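Local coordinates for protein amine Dehydrogenase (Pseudomonas putida, PDB 1JMX) that probably takes part in electron transfer, binding two covalently attached heme c groups in a subunit that also carries beta domains, at residues A[224-238]-A[241-253]. Sequence-based numbering, arbitrary orientation.
Sequences FNGSGSAILYNGYEW and NVKVGDANLRQVF
Asn241 N gives its hydrogen to Ser229 O at 2.8 Å in a nearly straight bond (167° at the hydrogen), and Ser229 N answers to Asn241 O. This closed pair, and a second one at Ser227 and Lys243 whose return bond from Ser227 N is weak, zip strand 224-233 antiparallel to strand 241-244. Between the pairs, glycine suits position 228, where a beta carbon would run into Asn241 O; instead CA of Gly228 makes a CH···O contact with that oxygen at 3.1 Å. Gly226 likewise leaves room for the methyls of Val242 and Val244.

Further along, Trp238 and Phe253 form another hydrogen-bonded backbone pair, and their side chains run side by side in the same direction. Trp238 holds CG anti to its backbone nitrogen (chi1 173°), which lays the indole alongside the Phe253 ring. The planes are almost parallel, 9° apart, but slid until they barely overlap, with Trp238 CD1 3.4 Å from Phe253 CD2. Indole suits this place because it adds a donor to its flat surface: NE1 reaches Gln251 OE1 at 3.0 Å, the oxygen lying in the ring plane while the nitrogen sits above the amide plane. Replacing Trp238 with leucine would probably leave Gln251 OE1 without this donor and open a gap beside Phe253 and Ala230, whose CB rests over an indole face.

At the far end, the Phe224 ring takes Val244 CG1 against CD1 at 3.7 Å and Leu249 CD1 against CE1 at 4.0 Å, an apolar contact in which a flat ring suits branched aliphatic neighbours.

Two successive beta hairpins share strand 237-244: the serine pairs join it to 223-233, the Trp238-Phe253 pair to 247-256. They belong to a closed eight-stranded antiparallel barrel; Phe224, Trp238 and Gln251 also touch strand 194-204, while strands 209-218 and 259-266 continue the sheet.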
loop_
_atom_site.group_PDB
_atom_site.type_symbol
_atom_site.label_atom_id
_atom_site.label_comp_id
_atom_site.label_asym_id
_atom_site.label_seq_id
_atom_site.Cartn_x
_atom_site.Cartn_y
_atom_site.Cartn_z
ATOM N N PHE A 224 26.317 -22.322 8.000
ATOM C CA PHE A 224 24.984 -21.970 8.458
ATOM C C PHE A 224 24.864 -22.440 9.909
ATOM O O PHE A 224 24.132 -23.378 10.232
ATOM C CB PHE A 224 23.898 -22.596 7.574
ATOM C CG PHE A 224 22.545 -21.961 7.746
ATOM C CD1 PHE A 224 22.313 -20.667 7.294
ATOM C CD2 PHE A 224 21.516 -22.640 8.383
ATOM C CE1 PHE A 224 21.071 -20.049 7.475
ATOM C CE2 PHE A 224 20.264 -22.036 8.573
ATOM C CZ PHE A 224 20.044 -20.732 8.116
ATOM N N ASN A 225 25.648 -21.806 10.773
ATOM C CA ASN A 225 25.646 -22.134 12.191
ATOM C C ASN A 225 25.124 -20.948 12.990
ATOM O O ASN A 225 25.560 -19.807 12.799
ATOM C CB ASN A 225 27.055 -22.504 12.667
ATOM C CG ASN A 225 27.645 -23.677 11.897
ATOM O OD1 ASN A 225 26.971 -24.675 11.656
ATOM N ND2 ASN A 225 28.915 -23.557 11.511
ATOM N N GLY A 226 24.187 -21.227 13.886
ATOM C CA GLY A 226 23.617 -20.175 14.694
ATOM C C GLY A 226 23.040 -20.643 16.006
ATOM O O GLY A 226 22.880 -21.832 16.268
ATOM N N SER A 227 22.716 -19.658 16.828
ATOM C CA SER A 227 22.152 -19.868 18.151
ATOM C C SER A 227 21.028 -18.856 18.341
ATOM O O SER A 227 21.130 -17.711 17.896
ATOM C CB SER A 227 23.238 -19.630 19.204
ATOM O OG SER A 227 22.697 -19.519 20.512
ATOM N N GLY A 228 19.956 -19.281 19.000
ATOM C CA GLY A 228 18.841 -18.385 19.240
ATOM C C GLY A 228 17.796 -19.014 20.125
ATOM O O GLY A 228 18.089 -19.929 20.897
ATOM N N SER A 229 16.568 -18.528 20.015
ATOM C CA SER A 229 15.480 -19.055 20.819
ATOM C C SER A 229 14.177 -19.041 20.044
ATOM O O SER A 229 14.085 -18.446 18.973
ATOM C CB SER A 229 15.340 -18.255 22.109
ATOM O OG SER A 229 15.208 -16.877 21.821
ATOM N N ALA A 230 13.171 -19.701 20.595
ATOM C CA ALA A 230 11.879 -19.773 19.948
ATOM C C ALA A 230 10.761 -19.973 20.962
ATOM O O ALA A 230 10.999 -20.405 22.096
ATOM C CB ALA A 230 11.872 -20.900 18.943
ATOM N N ILE A 231 9.552 -19.585 20.559
ATOM C CA ILE A 231 8.356 -19.721 21.374
ATOM C C ILE A 231 7.391 -20.496 20.502
ATOM O O ILE A 231 7.482 -20.458 19.278
ATOM C CB ILE A 231 7.721 -18.348 21.740
ATOM C CG1 ILE A 231 8.711 -17.506 22.548
ATOM C CG2 ILE A 231 6.455 -18.551 22.592
ATOM C CD1 ILE A 231 8.153 -16.166 23.021
ATOM N N LEU A 232 6.467 -21.193 21.141
ATOM C CA LEU A 232 5.489 -21.990 20.430
ATOM C C LEU A 232 4.086 -21.527 20.833
ATOM O O LEU A 232 3.722 -21.561 22.013
ATOM C CB LEU A 232 5.720 -23.471 20.757
ATOM C CG LEU A 232 5.115 -24.650 19.988
ATOM C CD1 LEU A 232 3.941 -25.231 20.738
ATOM C CD2 LEU A 232 4.758 -24.275 18.567
ATOM N N TYR A 233 3.340 -21.039 19.843
ATOM C CA TYR A 233 1.975 -20.558 20.026
ATOM C C TYR A 233 0.962 -21.571 19.536
ATOM O O TYR A 233 1.161 -22.214 18.510
ATOM C CB TYR A 233 1.747 -19.270 19.237
ATOM C CG TYR A 233 2.626 -18.117 19.625
ATOM C CD1 TYR A 233 3.694 -17.734 18.819
ATOM C CD2 TYR A 233 2.363 -17.373 20.773
ATOM C CE1 TYR A 233 4.473 -16.636 19.140
ATOM C CE2 TYR A 233 3.134 -16.274 21.104
ATOM C CZ TYR A 233 4.185 -15.909 20.283
ATOM O OH TYR A 233 4.941 -14.812 20.592
ATOM N N ASN A 234 -0.125 -21.710 20.283
ATOM C CA ASN A 234 -1.220 -22.606 19.929
ATOM C C ASN A 234 -0.811 -24.036 19.571
ATOM O O ASN A 234 -1.441 -24.671 18.731
ATOM C CB ASN A 234 -2.042 -21.979 18.796
ATOM C CG ASN A 234 -3.409 -22.615 18.633
ATOM O OD1 ASN A 234 -3.936 -23.228 19.553
ATOM N ND2 ASN A 234 -3.992 -22.465 17.453
ATOM N N GLY A 235 0.267 -24.519 20.181
ATOM C CA GLY A 235 0.713 -25.882 19.949
ATOM C C GLY A 235 1.372 -26.220 18.628
ATOM O O GLY A 235 1.838 -27.346 18.466
ATOM N N TYR A 236 1.426 -25.275 17.689
ATOM C CA TYR A 236 2.053 -25.537 16.393
ATOM C C TYR A 236 2.739 -24.329 15.764
ATOM O O TYR A 236 3.671 -24.498 14.986
ATOM C CB TYR A 236 1.052 -26.149 15.401
ATOM C CG TYR A 236 0.070 -25.172 14.777
ATOM C CD1 TYR A 236 0.203 -24.776 13.446
ATOM C CD2 TYR A 236 -0.996 -24.658 15.515
ATOM C CE1 TYR A 236 -0.701 -23.895 12.863
ATOM C CE2 TYR A 236 -1.905 -23.777 14.945
ATOM C CZ TYR A 236 -1.755 -23.402 13.621
ATOM O OH TYR A 236 -2.674 -22.562 13.049
ATOM N N GLU A 237 2.292 -23.119 16.109
ATOM C CA GLU A 237 2.876 -21.893 15.560
ATOM C C GLU A 237 4.225 -21.529 16.163
ATOM O O GLU A 237 4.321 -20.815 17.162
ATOM C CB GLU A 237 1.900 -20.720 15.670
ATOM C CG GLU A 237 0.701 -20.804 14.726
ATOM C CD GLU A 237 1.047 -20.545 13.256
ATOM O OE1 GLU A 237 2.241 -20.471 12.889
ATOM O OE2 GLU A 237 0.103 -20.413 12.451
ATOM N N TRP A 238 5.270 -22.006 15.499
ATOM C CA TRP A 238 6.647 -21.795 15.906
ATOM C C TRP A 238 7.207 -20.458 15.432
ATOM O O TRP A 238 7.213 -20.163 14.239
ATOM C CB TRP A 238 7.494 -22.945 15.364
ATOM C CG TRP A 238 8.968 -22.807 15.555
ATOM C CD1 TRP A 238 9.835 -22.084 14.783
ATOM C CD2 TRP A 238 9.766 -23.468 16.543
ATOM N NE1 TRP A 238 11.123 -22.262 15.223
ATOM C CE2 TRP A 238 11.112 -23.108 16.302
ATOM C CE3 TRP A 238 9.476 -24.334 17.607
ATOM C CZ2 TRP A 238 12.170 -23.588 17.088
ATOM C CZ3 TRP A 238 10.522 -24.809 18.386
ATOM C CH2 TRP A 238 11.854 -24.434 18.123
ATOM N N ASN A 241 14.047 -16.894 16.589
ATOM C CA ASN A 241 15.042 -15.934 16.159
ATOM C C ASN A 241 16.391 -16.595 16.358
ATOM O O ASN A 241 16.753 -16.974 17.474
ATOM C CB ASN A 241 14.965 -14.639 16.966
ATOM C CG ASN A 241 15.859 -13.561 16.392
ATOM O OD1 ASN A 241 17.049 -13.456 16.733
ATOM N ND2 ASN A 241 15.308 -12.782 15.474
ATOM N N VAL A 242 17.121 -16.747 15.262
ATOM C CA VAL A 242 18.420 -17.383 15.297
ATOM C C VAL A 242 19.475 -16.523 14.635
ATOM O O VAL A 242 19.395 -16.215 13.444
ATOM C CB VAL A 242 18.379 -18.760 14.605
ATOM C CG1 VAL A 242 19.750 -19.399 14.625
ATOM C CG2 VAL A 242 17.365 -19.664 15.303
ATOM N N LYS A 243 20.457 -16.133 15.437
ATOM C CA LYS A 243 21.570 -15.320 14.987
ATOM C C LYS A 243 22.562 -16.211 14.233
ATOM O O LYS A 243 23.352 -16.942 14.854
ATOM C CB LYS A 243 22.248 -14.691 16.208
ATOM C CG LYS A 243 23.425 -13.791 15.896
ATOM C CD LYS A 243 22.962 -12.436 15.422
ATOM C CE LYS A 243 24.138 -11.539 15.070
ATOM N NZ LYS A 243 23.663 -10.291 14.384
ATOM N N VAL A 244 22.461 -16.210 12.900
ATOM C CA VAL A 244 23.356 -16.995 12.044
ATOM C C VAL A 244 24.372 -16.043 11.424
ATOM O O VAL A 244 24.064 -15.293 10.487
ATOM C CB VAL A 244 22.592 -17.741 10.922
ATOM C CG1 VAL A 244 23.573 -18.550 10.069
ATOM C CG2 VAL A 244 21.535 -18.657 11.516
ATOM N N GLY A 245 25.587 -16.076 11.961
ATOM C CA GLY A 245 26.634 -15.194 11.483
ATOM C C GLY A 245 26.416 -13.788 12.015
ATOM O O GLY A 245 26.346 -13.574 13.232
ATOM N N ASP A 246 26.255 -12.837 11.099
ATOM C CA ASP A 246 26.048 -11.433 11.453
ATOM C C ASP A 246 24.584 -11.018 11.294
ATOM O O ASP A 246 24.241 -9.843 11.477
ATOM C CB ASP A 246 26.921 -10.535 10.564
ATOM C CG ASP A 246 28.411 -10.846 10.692
ATOM O OD1 ASP A 246 29.110 -10.126 11.446
ATOM O OD2 ASP A 246 28.883 -11.808 10.040
ATOM N N ALA A 247 23.716 -11.979 10.997
ATOM C CA ALA A 247 22.309 -11.664 10.800
ATOM C C ALA A 247 21.359 -12.435 11.698
ATOM O O ALA A 247 21.567 -13.616 11.989
ATOM C CB ALA A 247 21.931 -11.889 9.333
ATOM N N ASN A 248 20.333 -11.739 12.172
ATOM C CA ASN A 248 19.310 -12.369 12.982
ATOM C C ASN A 248 18.261 -12.844 12.004
ATOM O O ASN A 248 17.797 -12.074 11.165
ATOM C CB ASN A 248 18.683 -11.373 13.954
ATOM C CG ASN A 248 19.422 -11.314 15.270
ATOM O OD1 ASN A 248 19.103 -12.052 16.216
ATOM N ND2 ASN A 248 20.436 -10.453 15.339
ATOM N N LEU A 249 17.924 -14.124 12.078
ATOM C CA LEU A 249 16.924 -14.685 11.193
ATOM C C LEU A 249 15.690 -15.104 11.977
ATOM O O LEU A 249 15.801 -15.741 13.019
ATOM C CB LEU A 249 17.479 -15.901 10.453
ATOM C CG LEU A 249 18.784 -15.767 9.664
ATOM C CD1 LEU A 249 18.930 -16.972 8.758
ATOM C CD2 LEU A 249 18.796 -14.505 8.832
ATOM N N ARG A 250 14.527 -14.673 11.506
ATOM C CA ARG A 250 13.255 -15.033 12.109
ATOM C C ARG A 250 12.830 -16.370 11.495
ATOM O O ARG A 250 13.076 -16.633 10.320
ATOM C CB ARG A 250 12.200 -13.981 11.771
ATOM C CG ARG A 250 11.816 -13.034 12.895
ATOM C CD ARG A 250 12.989 -12.189 13.400
ATOM N NE ARG A 250 12.531 -11.054 14.217
ATOM C CZ ARG A 250 13.322 -10.233 14.914
ATOM N NH1 ARG A 250 14.646 -10.404 14.925
ATOM N NH2 ARG A 250 12.791 -9.194 15.563
ATOM N N GLN A 251 12.194 -17.215 12.294
ATOM C CA GLN A 251 11.719 -18.506 11.832
ATOM C C GLN A 251 10.216 -18.529 12.035
ATOM O O GLN A 251 9.738 -18.366 13.152
ATOM C CB GLN A 251 12.323 -19.647 12.659
ATOM C CG GLN A 251 13.836 -19.737 12.650
ATOM C CD GLN A 251 14.342 -20.945 13.407
ATOM O OE1 GLN A 251 13.835 -21.279 14.479
ATOM N NE2 GLN A 251 15.336 -21.616 12.847
ATOM N N VAL A 252 9.470 -18.685 10.954
ATOM C CA VAL A 252 8.022 -18.771 11.043
ATOM C C VAL A 252 7.669 -20.140 10.462
ATOM O O VAL A 252 7.581 -20.319 9.239
ATOM C CB VAL A 252 7.326 -17.627 10.263
ATOM C CG1 VAL A 252 5.824 -17.820 10.262
ATOM C CG2 VAL A 252 7.695 -16.280 10.874
ATOM N N PHE A 253 7.570 -21.125 11.347
ATOM C CA PHE A 253 7.259 -22.487 10.936
ATOM C C PHE A 253 5.965 -22.954 11.564
ATOM O O PHE A 253 5.454 -22.350 12.509
ATOM C CB PHE A 253 8.354 -23.477 11.376
ATOM C CG PHE A 253 9.754 -23.076 11.004
ATOM C CD1 PHE A 253 10.021 -22.389 9.828
ATOM C CD2 PHE A 253 10.815 -23.387 11.849
ATOM C CE1 PHE A 253 11.320 -22.014 9.500
ATOM C CE2 PHE A 253 12.117 -23.016 11.528
ATOM C CZ PHE A 253 12.366 -22.326 10.348
#